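Local atomic coordinates of nitrate transport protein nrtA (Synechocystis sp., PDB entry 2G29), a protein that binds nitrate as the solute-binding protein of the NrtABCD ABC transporter, a complex that takes up nitrate and probably also nitrite. Residues P114-A119 with W248-P253; A262-Q267 with D365-A370; C280-L283 with E287-K290. All blocks are in the same frame, centred on the assembly; numbering follows the deposited sequence.

Interaction 1 of 3, residues P114-A119 with W248-P253; sequences PMYILA and WVDQNP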
ATOM      1  N   PRO A 114      13.148  -2.794 -14.979  1.00 11.23           N
ATOM      2  CA  PRO A 114      12.681  -3.990 -14.264  1.00 11.99           C
ATOM      3  C   PRO A 114      12.832  -3.986 -12.770  1.00 12.22           C
ATOM      4  O   PRO A 114      13.838  -3.501 -12.231  1.00 11.72           O
ATOM      5  CB  PRO A 114      13.394  -5.138 -14.980  1.00 12.71           C
ATOM      6  CG  PRO A 114      14.708  -4.460 -15.492  1.00 12.68           C
ATOM      7  CD  PRO A 114      14.299  -3.042 -15.862  1.00 11.68           C
ATOM      8  N   MET A 115      11.799  -4.496 -12.108  1.00 11.37           N
ATOM      9  CA  MET A 115      11.780  -4.550 -10.647  1.00 11.54           C
ATOM     10  C   MET A 115      11.309  -5.902 -10.145  1.00 11.19           C
ATOM     11  O   MET A 115      10.737  -6.694 -10.894  1.00 11.31           O
ATOM     12  CB  MET A 115      10.825  -3.460 -10.093  1.00 10.35           C
ATOM     13  CG  MET A 115      11.322  -2.047 -10.280  1.00 10.70           C
ATOM     14  SD  MET A 115      10.351  -0.832  -9.369  1.00 11.23           S
ATOM     15  CE  MET A 115      10.819  -1.298  -7.631  1.00 11.11           C
ATOM     16  N   TYR A 116      11.563  -6.155  -8.861  1.00 11.11           N
ATOM     17  CA  TYR A 116      11.071  -7.361  -8.199  1.00 11.14           C
ATOM     18  C   TYR A 116      10.313  -6.958  -6.936  1.00 11.16           C
ATOM     19  O   TYR A 116      10.573  -5.912  -6.359  1.00 10.99           O
ATOM     20  CB  TYR A 116      12.211  -8.242  -7.696  1.00 11.79           C
ATOM     21  CG  TYR A 116      13.081  -8.885  -8.710  1.00 12.96           C
ATOM     22  CD1 TYR A 116      12.540  -9.545  -9.805  1.00 12.53           C
ATOM     23  CD2 TYR A 116      14.462  -8.859  -8.558  1.00 14.37           C
ATOM     24  CE1 TYR A 116      13.373 -10.162 -10.752  1.00 13.31           C
ATOM     25  CE2 TYR A 116      15.287  -9.487  -9.470  1.00 14.77           C
ATOM     26  CZ  TYR A 116      14.734 -10.125 -10.568  1.00 14.18           C
ATOM     27  OH  TYR A 116      15.523 -10.726 -11.530  1.00 15.23           O
ATOM     28  N   ILE A 117       9.373  -7.806  -6.528  1.00 10.13           N
ATOM     29  CA  ILE A 117       8.715  -7.620  -5.241  1.00 10.39           C
ATOM     30  C   ILE A 117       9.299  -8.751  -4.377  1.00 10.25           C
ATOM     31  O   ILE A 117       9.184  -9.949  -4.687  1.00 10.70           O
ATOM     32  CB  ILE A 117       7.190  -7.721  -5.344  1.00 10.60           C
ATOM     33  CG1 ILE A 117       6.651  -6.456  -5.993  1.00 10.91           C
ATOM     34  CG2 ILE A 117       6.587  -7.959  -3.941  1.00 12.24           C
ATOM     35  CD1 ILE A 117       5.111  -6.543  -6.215  1.00 10.48           C
ATOM     36  N   LEU A 118       9.945  -8.336  -3.291  1.00 11.21           N
ATOM     37  CA  LEU A 118      10.595  -9.290  -2.365  1.00 12.70           C
ATOM     38  C   LEU A 118       9.709  -9.687  -1.201  1.00 12.08           C
ATOM     39  O   LEU A 118       9.884 -10.767  -0.636  1.00 11.44           O
ATOM     40  CB  LEU A 118      11.883  -8.696  -1.805  1.00 12.93           C
ATOM     41  CG  LEU A 118      12.884  -8.253  -2.881  1.00 15.78           C
ATOM     42  CD1 LEU A 118      14.127  -7.677  -2.165  1.00 16.78           C
ATOM     43  CD2 LEU A 118      13.247  -9.389  -3.804  1.00 17.86           C
ATOM     44  N   ALA A 119       8.759  -8.828  -0.845  1.00 12.21           N
ATOM     45  CA  ALA A 119       7.849  -9.104   0.251  1.00 12.30           C
ATOM     46  C   ALA A 119       6.664  -8.165   0.161  1.00  9.96           C
ATOM     47  O   ALA A 119       6.719  -7.125  -0.532  1.00 11.82           O
ATOM     48  CB  ALA A 119       8.565  -8.870   1.579  1.00 11.83           C
ATOM     49  N   TRP A 248      19.839  -4.366  -9.391  1.00 14.22           N
ATOM     50  CA  TRP A 248      20.557  -4.358  -8.129  1.00 13.74           C
ATOM     51  C   TRP A 248      20.437  -5.740  -7.442  1.00 13.93           C
ATOM     52  O   TRP A 248      21.407  -6.270  -6.918  1.00 15.26           O
ATOM     53  CB  TRP A 248      20.016  -3.241  -7.218  1.00 13.78           C
ATOM     54  CG  TRP A 248      20.813  -3.028  -5.980  1.00 14.28           C
ATOM     55  CD1 TRP A 248      21.763  -2.071  -5.776  1.00 16.04           C
ATOM     56  CD2 TRP A 248      20.700  -3.750  -4.740  1.00 14.60           C
ATOM     57  NE1 TRP A 248      22.240  -2.140  -4.496  1.00 15.89           N
ATOM     58  CE2 TRP A 248      21.609  -3.152  -3.828  1.00 14.92           C
ATOM     59  CE3 TRP A 248      19.923  -4.831  -4.307  1.00 16.05           C
ATOM     60  CZ2 TRP A 248      21.759  -3.599  -2.511  1.00 14.26           C
ATOM     61  CZ3 TRP A 248      20.071  -5.288  -2.997  1.00 15.63           C
ATOM     62  CH2 TRP A 248      20.983  -4.662  -2.104  1.00 14.07           C
ATOM     63  N   VAL A 249      19.252  -6.344  -7.447  1.00 13.41           N
ATOM     64  CA  VAL A 249      19.076  -7.654  -6.845  1.00 13.43           C
ATOM     65  C   VAL A 249      19.873  -8.741  -7.566  1.00 14.87           C
ATOM     66  O   VAL A 249      20.470  -9.626  -6.912  1.00 14.31           O
ATOM     67  CB  VAL A 249      17.562  -8.050  -6.790  1.00 13.81           C
ATOM     68  CG1 VAL A 249      17.401  -9.502  -6.305  1.00 13.82           C
ATOM     69  CG2 VAL A 249      16.841  -7.080  -5.850  1.00 12.98           C
ATOM     70  N   ASP A 250      19.892  -8.684  -8.895  1.00 15.39           N
ATOM     71  CA  ASP A 250      20.599  -9.712  -9.688  1.00 16.01           C
ATOM     72  C   ASP A 250      22.107  -9.567  -9.490  1.00 16.74           C
ATOM     73  O   ASP A 250      22.831 -10.559  -9.544  1.00 17.72           O
ATOM     74  CB  ASP A 250      20.301  -9.568 -11.186  1.00 16.88           C
ATOM     75  CG  ASP A 250      18.866  -9.965 -11.574  1.00 15.81           C
ATOM     76  OD1 ASP A 250      18.119 -10.533 -10.752  1.00 17.25           O
ATOM     77  OD2 ASP A 250      18.503  -9.708 -12.746  1.00 18.75           O
ATOM     78  N   GLN A 251      22.577  -8.339  -9.286  1.00 16.81           N
ATOM     79  CA  GLN A 251      24.015  -8.120  -9.079  1.00 17.85           C
ATOM     80  C   GLN A 251      24.468  -8.396  -7.662  1.00 17.66           C
ATOM     81  O   GLN A 251      25.606  -8.848  -7.447  1.00 18.36           O
ATOM     82  CB  GLN A 251      24.373  -6.675  -9.408  1.00 20.68           C
ATOM     83  CG  GLN A 251      24.609  -6.437 -10.871  1.00 28.71           C
ATOM     84  CD  GLN A 251      24.830  -4.976 -11.186  1.00 31.48           C
ATOM     85  OE1 GLN A 251      25.637  -4.308 -10.535  1.00 35.61           O
ATOM     86  NE2 GLN A 251      24.125  -4.468 -12.195  1.00 34.86           N
ATOM     87  N   ASN A 252      23.583  -8.123  -6.716  1.00 16.29           N
ATOM     88  CA  ASN A 252      23.852  -8.270  -5.285  1.00 16.27           C
ATOM     89  C   ASN A 252      22.876  -9.226  -4.590  1.00 16.10           C
ATOM     90  O   ASN A 252      22.168  -8.832  -3.657  1.00 16.39           O
ATOM     91  CB  ASN A 252      23.765  -6.889  -4.627  1.00 16.84           C
ATOM     92  CG  ASN A 252      24.660  -5.878  -5.291  1.00 19.03           C
ATOM     93  OD1 ASN A 252      25.890  -6.000  -5.253  1.00 19.62           O
ATOM     94  ND2 ASN A 252      24.062  -4.878  -5.917  1.00 18.29           N
ATOM     95  N   PRO A 253      22.846 -10.506  -5.004  1.00 15.61           N
ATOM     96  CA  PRO A 253      21.918 -11.453  -4.377  1.00 16.54           C
ATOM     97  C   PRO A 253      22.080 -11.697  -2.887  1.00 16.05           C
ATOM     98  O   PRO A 253      21.100 -11.896  -2.176  1.00 16.66           O
ATOM     99  CB  PRO A 253      22.062 -12.713  -5.235  1.00 16.40           C
ATOM    100  CG  PRO A 253      23.487 -12.631  -5.731  1.00 15.82           C
ATOM    101  CD  PRO A 253      23.710 -11.160  -6.006  1.00 17.50           C
TER
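The phenol of Y116 donates a hydrogen bond to the carboxylate of D250, with Y116 OH lying 2.7 Å from D250 OD1. The acceptor uses its syn lone pair, on the side of the other carboxylate oxygen, which leaves D250 OD2 a looser 3.4 Å from Y116 OH. The carboxylate is not coplanar with the aromatic ring: the two planes are turned 54° against each other, and the two side chains cross at about a right angle. OD1 meets the ring edge near its plane, so it also lies 3.3 Å from Y116 CE2. Y116 leaves the strand toward the helix, and with CG anti to the carbonyl carbon (chi1 -67°) its ring edge runs past V249 to D250. V249 CB is 3.7 Å from Y116 CD2 on that edge, with the V249 CG1 methyl 3.8 Å from Y116 CD2. Strand 115-120 is an outermost strand of a mixed five-stranded sheet with order 2-1-3-5-4, as in type 2 periplasmic binding proteins. Its antiparallel neighbour, strand 240-245, leads directly into helix 246-251, and Y116 shares backbone hydrogen bonds with M244 there. The contact therefore ties the edge strand to the helix that follows the next strand in the sheet. R363 makes a cation-pi contact with the Y116 ring and is also salt-bridged to D365. Where the helix ends, W248 O takes the backbone N of N252 at 2.9 Å. N252 ND2 adds a weak, bent bond to W248 O, with an N-H...O angle of 130°, and lies above one face of the W248 indole, toward its rim.

Interaction 2 of 3, residues A262-Q267 with D365-A370; sequences AVMEAQ and DLWREA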
ATOM      1  N   ALA A 262      16.382  -8.648   7.211  1.00 15.02           N
ATOM      2  CA  ALA A 262      16.273  -7.517   8.130  1.00 15.06           C
ATOM      3  C   ALA A 262      14.850  -6.972   8.121  1.00 14.18           C
ATOM      4  O   ALA A 262      14.286  -6.679   9.180  1.00 15.65           O
ATOM      5  CB  ALA A 262      17.239  -6.429   7.741  1.00 14.87           C
ATOM      6  N   VAL A 263      14.257  -6.863   6.929  1.00 15.37           N
ATOM      7  CA  VAL A 263      12.877  -6.362   6.846  1.00 14.66           C
ATOM      8  C   VAL A 263      11.875  -7.331   7.512  1.00 14.06           C
ATOM      9  O   VAL A 263      10.936  -6.912   8.174  1.00 13.93           O
ATOM     10  CB  VAL A 263      12.490  -6.102   5.363  1.00 14.97           C
ATOM     11  CG1 VAL A 263      10.973  -5.858   5.217  1.00 15.16           C
ATOM     12  CG2 VAL A 263      13.238  -4.846   4.855  1.00 14.85           C
ATOM     13  N   MET A 264      12.064  -8.634   7.343  1.00 13.22           N
ATOM     14  CA  MET A 264      11.188  -9.608   7.970  1.00 15.11           C
ATOM     15  C   MET A 264      11.252  -9.520   9.502  1.00 15.02           C
ATOM     16  O   MET A 264      10.223  -9.602  10.188  1.00 16.02           O
ATOM     17  CB  MET A 264      11.610 -11.012   7.574  1.00 17.94           C
ATOM     18  CG  MET A 264      11.258 -11.373   6.187  1.00 18.47           C
ATOM     19  SD  MET A 264      11.836 -13.051   5.820  1.00 22.91           S
ATOM     20  CE  MET A 264      11.258 -13.129   4.253  1.00 20.30           C
ATOM     21  N   GLU A 265      12.462  -9.395  10.044  1.00 16.44           N
ATOM     22  CA  GLU A 265      12.559  -9.288  11.500  1.00 16.91           C
ATOM     23  C   GLU A 265      11.918  -7.980  11.948  1.00 16.07           C
ATOM     24  O   GLU A 265      11.256  -7.951  12.962  1.00 15.95           O
ATOM     25  CB  GLU A 265      14.010  -9.336  11.959  1.00 19.99           C
ATOM     26  CG  GLU A 265      14.642 -10.725  11.844  1.00 24.41           C
ATOM     27  CD  GLU A 265      15.479 -11.041  13.064  1.00 27.02           C
ATOM     28  OE1 GLU A 265      16.464 -10.320  13.305  1.00 29.18           O
ATOM     29  OE2 GLU A 265      15.142 -12.001  13.787  1.00 32.38           O
ATOM     30  N   ALA A 266      12.086  -6.909  11.172  1.00 15.77           N
ATOM     31  CA  ALA A 266      11.464  -5.647  11.566  1.00 15.13           C
ATOM     32  C   ALA A 266       9.954  -5.785  11.499  1.00 15.13           C
ATOM     33  O   ALA A 266       9.221  -5.198  12.319  1.00 15.83           O
ATOM     34  CB  ALA A 266      11.943  -4.508  10.667  1.00 15.17           C
ATOM     35  N   GLN A 267       9.449  -6.535  10.517  1.00 13.71           N
ATOM     36  CA  GLN A 267       8.007  -6.757  10.427  1.00 15.02           C
ATOM     37  C   GLN A 267       7.465  -7.494  11.657  1.00 14.63           C
ATOM     38  O   GLN A 267       6.409  -7.167  12.168  1.00 16.10           O
ATOM     39  CB  GLN A 267       7.651  -7.558   9.175  1.00 13.79           C
ATOM     40  CG  GLN A 267       7.707  -6.740   7.892  1.00 14.06           C
ATOM     41  CD  GLN A 267       7.392  -7.592   6.681  1.00 14.38           C
ATOM     42  OE1 GLN A 267       8.065  -8.590   6.432  1.00 14.65           O
ATOM     43  NE2 GLN A 267       6.362  -7.199   5.918  1.00 12.31           N
ATOM     44  N   ASP A 365       9.838 -16.621  -4.126  1.00 12.30           N
ATOM     45  CA  ASP A 365      10.888 -17.638  -3.953  1.00 12.52           C
ATOM     46  C   ASP A 365      11.998 -17.074  -3.052  1.00 13.17           C
ATOM     47  O   ASP A 365      12.499 -17.788  -2.182  1.00 14.98           O
ATOM     48  CB  ASP A 365      11.482 -18.101  -5.301  1.00 13.44           C
ATOM     49  CG  ASP A 365      12.084 -16.959  -6.124  1.00 14.20           C
ATOM     50  OD1 ASP A 365      11.444 -15.899  -6.280  1.00 14.93           O
ATOM     51  OD2 ASP A 365      13.213 -17.157  -6.627  1.00 16.49           O
ATOM     52  N   LEU A 366      12.390 -15.815  -3.245  1.00 12.71           N
ATOM     53  CA  LEU A 366      13.392 -15.175  -2.381  1.00 12.66           C
ATOM     54  C   LEU A 366      12.816 -15.022  -0.962  1.00 14.00           C
ATOM     55  O   LEU A 366      13.548 -15.154   0.030  1.00 12.95           O
ATOM     56  CB  LEU A 366      13.799 -13.803  -2.960  1.00 13.27           C
ATOM     57  CG  LEU A 366      14.510 -13.882  -4.305  1.00 12.77           C
ATOM     58  CD1 LEU A 366      14.992 -12.523  -4.750  1.00 13.55           C
ATOM     59  CD2 LEU A 366      15.748 -14.804  -4.133  1.00 13.39           C
ATOM     60  N   TRP A 367      11.508 -14.758  -0.845  1.00 12.94           N
ATOM     61  CA  TRP A 367      10.906 -14.623   0.462  1.00 12.77           C
ATOM     62  C   TRP A 367      10.997 -15.946   1.207  1.00 13.88           C
ATOM     63  O   TRP A 367      11.405 -15.972   2.380  1.00 14.31           O
ATOM     64  CB  TRP A 367       9.442 -14.134   0.334  1.00 11.89           C
ATOM     65  CG  TRP A 367       8.786 -13.766   1.657  1.00 12.70           C
ATOM     66  CD1 TRP A 367       8.613 -12.501   2.152  1.00 12.77           C
ATOM     67  CD2 TRP A 367       8.211 -14.659   2.636  1.00 14.58           C
ATOM     68  NE1 TRP A 367       7.981 -12.542   3.368  1.00 12.54           N
ATOM     69  CE2 TRP A 367       7.710 -13.849   3.684  1.00 13.70           C
ATOM     70  CE3 TRP A 367       8.066 -16.057   2.723  1.00 14.04           C
ATOM     71  CZ2 TRP A 367       7.070 -14.386   4.820  1.00 14.18           C
ATOM     72  CZ3 TRP A 367       7.432 -16.598   3.849  1.00 13.69           C
ATOM     73  CH2 TRP A 367       6.938 -15.758   4.883  1.00 14.47           C
ATOM     74  N   ARG A 368      10.632 -17.050   0.550  1.00 13.58           N
ATOM     75  CA  ARG A 368      10.724 -18.360   1.212  1.00 13.33           C
ATOM     76  C   ARG A 368      12.157 -18.702   1.595  1.00 15.01           C
ATOM     77  O   ARG A 368      12.372 -19.296   2.664  1.00 15.53           O
ATOM     78  CB  ARG A 368      10.135 -19.463   0.322  1.00 15.72           C
ATOM     79  CG  ARG A 368       8.607 -19.467   0.291  1.00 13.43           C
ATOM     80  CD  ARG A 368       8.084 -20.670  -0.533  1.00 14.27           C
ATOM     81  NE  ARG A 368       8.218 -20.461  -1.970  1.00 14.96           N
ATOM     82  CZ  ARG A 368       8.930 -21.228  -2.784  1.00 16.60           C
ATOM     83  NH1 ARG A 368       9.596 -22.292  -2.310  1.00 21.27           N
ATOM     84  NH2 ARG A 368       9.014 -20.925  -4.075  1.00 16.49           N
ATOM     85  N   GLU A 369      13.134 -18.347   0.760  1.00 14.49           N
ATOM     86  CA  GLU A 369      14.527 -18.655   1.114  1.00 15.81           C
ATOM     87  C   GLU A 369      14.942 -17.881   2.349  1.00 16.48           C
ATOM     88  O   GLU A 369      15.596 -18.430   3.248  1.00 16.58           O
ATOM     89  CB  GLU A 369      15.451 -18.353  -0.062  1.00 15.36           C
ATOM     90  CG  GLU A 369      15.291 -19.429  -1.150  1.00 18.66           C
ATOM     91  CD  GLU A 369      15.736 -18.995  -2.525  1.00 22.59           C
ATOM     92  OE1 GLU A 369      16.524 -18.027  -2.631  1.00 24.85           O
ATOM     93  OE2 GLU A 369      15.296 -19.642  -3.513  1.00 23.65           O
ATOM     94  N   ALA A 370      14.532 -16.620   2.443  1.00 15.92           N
ATOM     95  CA  ALA A 370      14.881 -15.828   3.612  1.00 15.42           C
ATOM     96  C   ALA A 370      14.159 -16.312   4.856  1.00 17.45           C
ATOM     97  O   ALA A 370      14.747 -16.347   5.939  1.00 15.82           O
ATOM     98  CB  ALA A 370      14.547 -14.351   3.336  1.00 14.21           C
TER
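The contact between M264 and W367 is above all a CH-pi interaction. The methyl CE of M264 sits 3.4 Å from the centroid of the five-membered ring of W367, only 9° off the ring normal, and so comes down on the face of the pyrrole part of the indole. Behind it the sulfur is also above that face but farther off, with M264 SD 4.8 Å from the same centroid, a longer Met-aromatic contact. Beyond CG the methionine is fully extended (chi2 179°, chi3 179°), which makes it a straight rod that reaches across from helix 253-271 and delivers its end to the neighbouring helix.

Apolar packing completes the seat of this methyl: A370 CB lies 3.6 Å from M264 CE and 3.9 Å from M264 SD. A main-chain oxygen also borders it, W367 O being 3.4 Å from M264 CE.

Polar bonds hold the indole rather than cross to the methionine. W367 NE1 is hydrogen-bonded to S328 OG, and that same hydroxyl bonds to Q267 OE1, so S328 bridges the two helices and probably helps set the plane on which the methyl rests. The amide of Q267 is held from its nitrogen too, by the carbonyl oxygens of R120 and L121, while Y329 meets the W367 ring edge-to-face.

This is buried helix-helix packing through a methionine methyl on an indole face, with the sulfur at Met-aromatic distance; it joins helix 364-373 to helix 253-271, which packs on strand 115-120 of the sheet of order 2-1-3-5-4.

Interaction 3 of 3, residues C280-L283 with E287-K290; sequences CQIL and EWFK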
ATOM      1  N   CYS A 280       5.341   3.813  17.160  1.00 13.92           N
ATOM      2  CA  CYS A 280       4.733   5.086  16.861  1.00 13.17           C
ATOM      3  C   CYS A 280       5.533   6.270  17.397  1.00 14.04           C
ATOM      4  O   CYS A 280       5.525   7.351  16.792  1.00 14.53           O
ATOM      5  CB  CYS A 280       3.291   5.092  17.354  1.00 14.28           C
ATOM      6  SG  CYS A 280       2.242   3.938  16.366  1.00 15.00           S
ATOM      7  N   GLN A 281       6.204   6.106  18.537  1.00 14.23           N
ATOM      8  CA  GLN A 281       7.057   7.212  19.015  1.00 15.50           C
ATOM      9  C   GLN A 281       8.169   7.468  17.994  1.00 13.52           C
ATOM     10  O   GLN A 281       8.517   8.609  17.696  1.00 14.87           O
ATOM     11  CB  GLN A 281       7.729   6.874  20.333  1.00 16.23           C
ATOM     12  CG  GLN A 281       6.781   6.757  21.490  1.00 17.77           C
ATOM     13  CD  GLN A 281       7.540   6.351  22.742  1.00 21.41           C
ATOM     14  OE1 GLN A 281       8.389   5.462  22.694  1.00 20.82           O
ATOM     15  NE2 GLN A 281       7.249   7.009  23.862  1.00 22.56           N
ATOM     16  N   ILE A 282       8.734   6.382  17.466  1.00 14.58           N
ATOM     17  CA  ILE A 282       9.783   6.472  16.468  1.00 14.49           C
ATOM     18  C   ILE A 282       9.249   7.121  15.197  1.00 13.74           C
ATOM     19  O   ILE A 282       9.833   8.084  14.715  1.00 15.17           O
ATOM     20  CB  ILE A 282      10.353   5.068  16.148  1.00 15.22           C
ATOM     21  CG1 ILE A 282      11.124   4.513  17.358  1.00 16.30           C
ATOM     22  CG2 ILE A 282      11.325   5.143  14.971  1.00 14.67           C
ATOM     23  CD1 ILE A 282      11.495   3.013  17.225  1.00 18.39           C
ATOM     24  N   LEU A 283       8.114   6.636  14.688  1.00 14.44           N
ATOM     25  CA  LEU A 283       7.582   7.222  13.460  1.00 13.86           C
ATOM     26  C   LEU A 283       7.222   8.705  13.609  1.00 14.32           C
ATOM     27  O   LEU A 283       7.339   9.492  12.668  1.00 13.56           O
ATOM     28  CB  LEU A 283       6.344   6.443  13.014  1.00 14.19           C
ATOM     29  CG  LEU A 283       6.599   4.949  12.741  1.00 15.38           C
ATOM     30  CD1 LEU A 283       5.310   4.256  12.349  1.00 15.37           C
ATOM     31  CD2 LEU A 283       7.677   4.780  11.653  1.00 14.68           C
ATOM     32  N   GLU A 287      12.702  13.086  12.699  1.00 23.49           N
ATOM     33  CA  GLU A 287      13.602  12.297  11.858  1.00 24.42           C
ATOM     34  C   GLU A 287      12.816  11.513  10.796  1.00 22.31           C
ATOM     35  O   GLU A 287      13.330  11.236   9.696  1.00 22.71           O
ATOM     36  CB  GLU A 287      14.398  11.314  12.738  1.00 25.91           C
ATOM     37  CG  GLU A 287      15.563  10.559  12.067  1.00 30.96           C
ATOM     38  CD  GLU A 287      16.767  11.450  11.798  1.00 34.05           C
ATOM     39  OE1 GLU A 287      16.977  12.415  12.571  1.00 35.34           O
ATOM     40  OE2 GLU A 287      17.515  11.173  10.834  1.00 35.97           O
ATOM     41  N   TRP A 288      11.562  11.187  11.114  1.00 19.42           N
ATOM     42  CA  TRP A 288      10.729  10.393  10.224  1.00 18.37           C
ATOM     43  C   TRP A 288       9.449  11.066   9.696  1.00 18.89           C
ATOM     44  O   TRP A 288       9.524  11.756   8.694  1.00 21.80           O
ATOM     45  CB  TRP A 288      10.427   9.058  10.918  1.00 16.62           C
ATOM     46  CG  TRP A 288      11.715   8.310  11.262  1.00 15.28           C
ATOM     47  CD1 TRP A 288      12.208   8.056  12.517  1.00 15.73           C
ATOM     48  CD2 TRP A 288      12.695   7.804  10.344  1.00 15.16           C
ATOM     49  NE1 TRP A 288      13.434   7.424  12.435  1.00 16.10           N
ATOM     50  CE2 TRP A 288      13.755   7.262  11.116  1.00 16.70           C
ATOM     51  CE3 TRP A 288      12.781   7.748   8.943  1.00 15.45           C
ATOM     52  CZ2 TRP A 288      14.890   6.693  10.531  1.00 17.35           C
ATOM     53  CZ3 TRP A 288      13.917   7.169   8.358  1.00 17.73           C
ATOM     54  CH2 TRP A 288      14.957   6.650   9.161  1.00 18.21           C
ATOM     55  N   PHE A 289       8.295  10.903  10.340  1.00 16.54           N
ATOM     56  CA  PHE A 289       7.072  11.519   9.802  1.00 16.07           C
ATOM     57  C   PHE A 289       6.829  12.949  10.250  1.00 16.48           C
ATOM     58  O   PHE A 289       6.149  13.698   9.542  1.00 16.76           O
ATOM     59  CB  PHE A 289       5.798  10.745  10.200  1.00 15.08           C
ATOM     60  CG  PHE A 289       5.745   9.312   9.729  1.00 16.49           C
ATOM     61  CD1 PHE A 289       4.691   8.500  10.145  1.00 16.82           C
ATOM     62  CD2 PHE A 289       6.731   8.767   8.911  1.00 16.71           C
ATOM     63  CE1 PHE A 289       4.610   7.147   9.758  1.00 15.47           C
ATOM     64  CE2 PHE A 289       6.654   7.423   8.523  1.00 16.27           C
ATOM     65  CZ  PHE A 289       5.597   6.630   8.953  1.00 17.44           C
ATOM     66  N   LYS A 290       7.336  13.306  11.435  1.00 16.02           N
ATOM     67  CA  LYS A 290       7.077  14.632  11.998  1.00 16.86           C
ATOM     68  C   LYS A 290       5.530  14.817  12.045  1.00 15.74           C
ATOM     69  O   LYS A 290       4.980  15.816  11.561  1.00 15.96           O
ATOM     70  CB  LYS A 290       7.734  15.713  11.129  1.00 19.84           C
ATOM     71  CG  LYS A 290       7.688  17.083  11.740  1.00 23.91           C
ATOM     72  CD  LYS A 290       8.058  17.027  13.190  1.00 26.68           C
ATOM     73  CE  LYS A 290       7.927  18.397  13.831  1.00 31.20           C
ATOM     74  NZ  LYS A 290       8.004  18.300  15.326  1.00 33.07           N
TER
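W288 and F289 share nearly the same first torsion, with CG anti to the carbonyl carbon in each (chi1 -58° and -60°), yet as consecutive residues of an irregular loop they send their rings to different parts of the last turn of helix 276-284. W288 lies beside I282 and F289 beside L283, the side chains of each pair pointing the same way. The F289 ring presents a face to L283: CB of the leucine lies over it, 4.0 Å from the ring centroid, in a CH-pi contact. The leucine branch continues along the ring, where L283 CD2 is 3.9 Å from F289 CZ.

W288 instead turns its edge to the helix. I282 O lies near the indole plane, 3.2 Å from W288 CD1, and the I282 CG2 methyl packs 3.9 Å from that same CD1. W288 NE1 is hydrogen-bonded to E53 OE1, and W288 O takes a bond from K69 NZ, so the residue is tied to helix 46-53 and strand 66-69. Helix 46-53 also meets the I282 and L283 side chains, through I50 and A46 among others.

Between the two aromatic residues runs the backbone bond that joins loop to helix: F289 N donates to L283 O at 2.9 Å, with an N-H...O angle of 154°. F289 CB presses on this oxygen as well, 3.2 Å from L283 O.

The F289 side chain lies about 10 Å from G211 and from the side chain of K240, both nitrate-binding residues. The whole is a helix C-terminus whose outgoing loop folds back through one main-chain bond, with F289 laying a face on L283 and W288 an edge against I282.

Along the chain, interaction 1 closes before interaction 2 opens, and interaction 3 is nested inside the loop that interaction 2 closes. Helices 246-251, 253-271 and 276-284, which carry parts of interactions 1, 2 and 3 in turn, follow one another in sequence. Interactions 1 and 2 have centres 13 Å apart and touch directly: L118 O lies 3.5 Å from W367 CD1. Together they join edge strand 115-120 of the 2-1-3-5-4 sheet to its flanking helices, away from the annotated nitrate site. Interaction 3 stands apart, its centre 28 Å from that of interaction 1 and 24 Å from that of interaction 2, and lies nearer to that site.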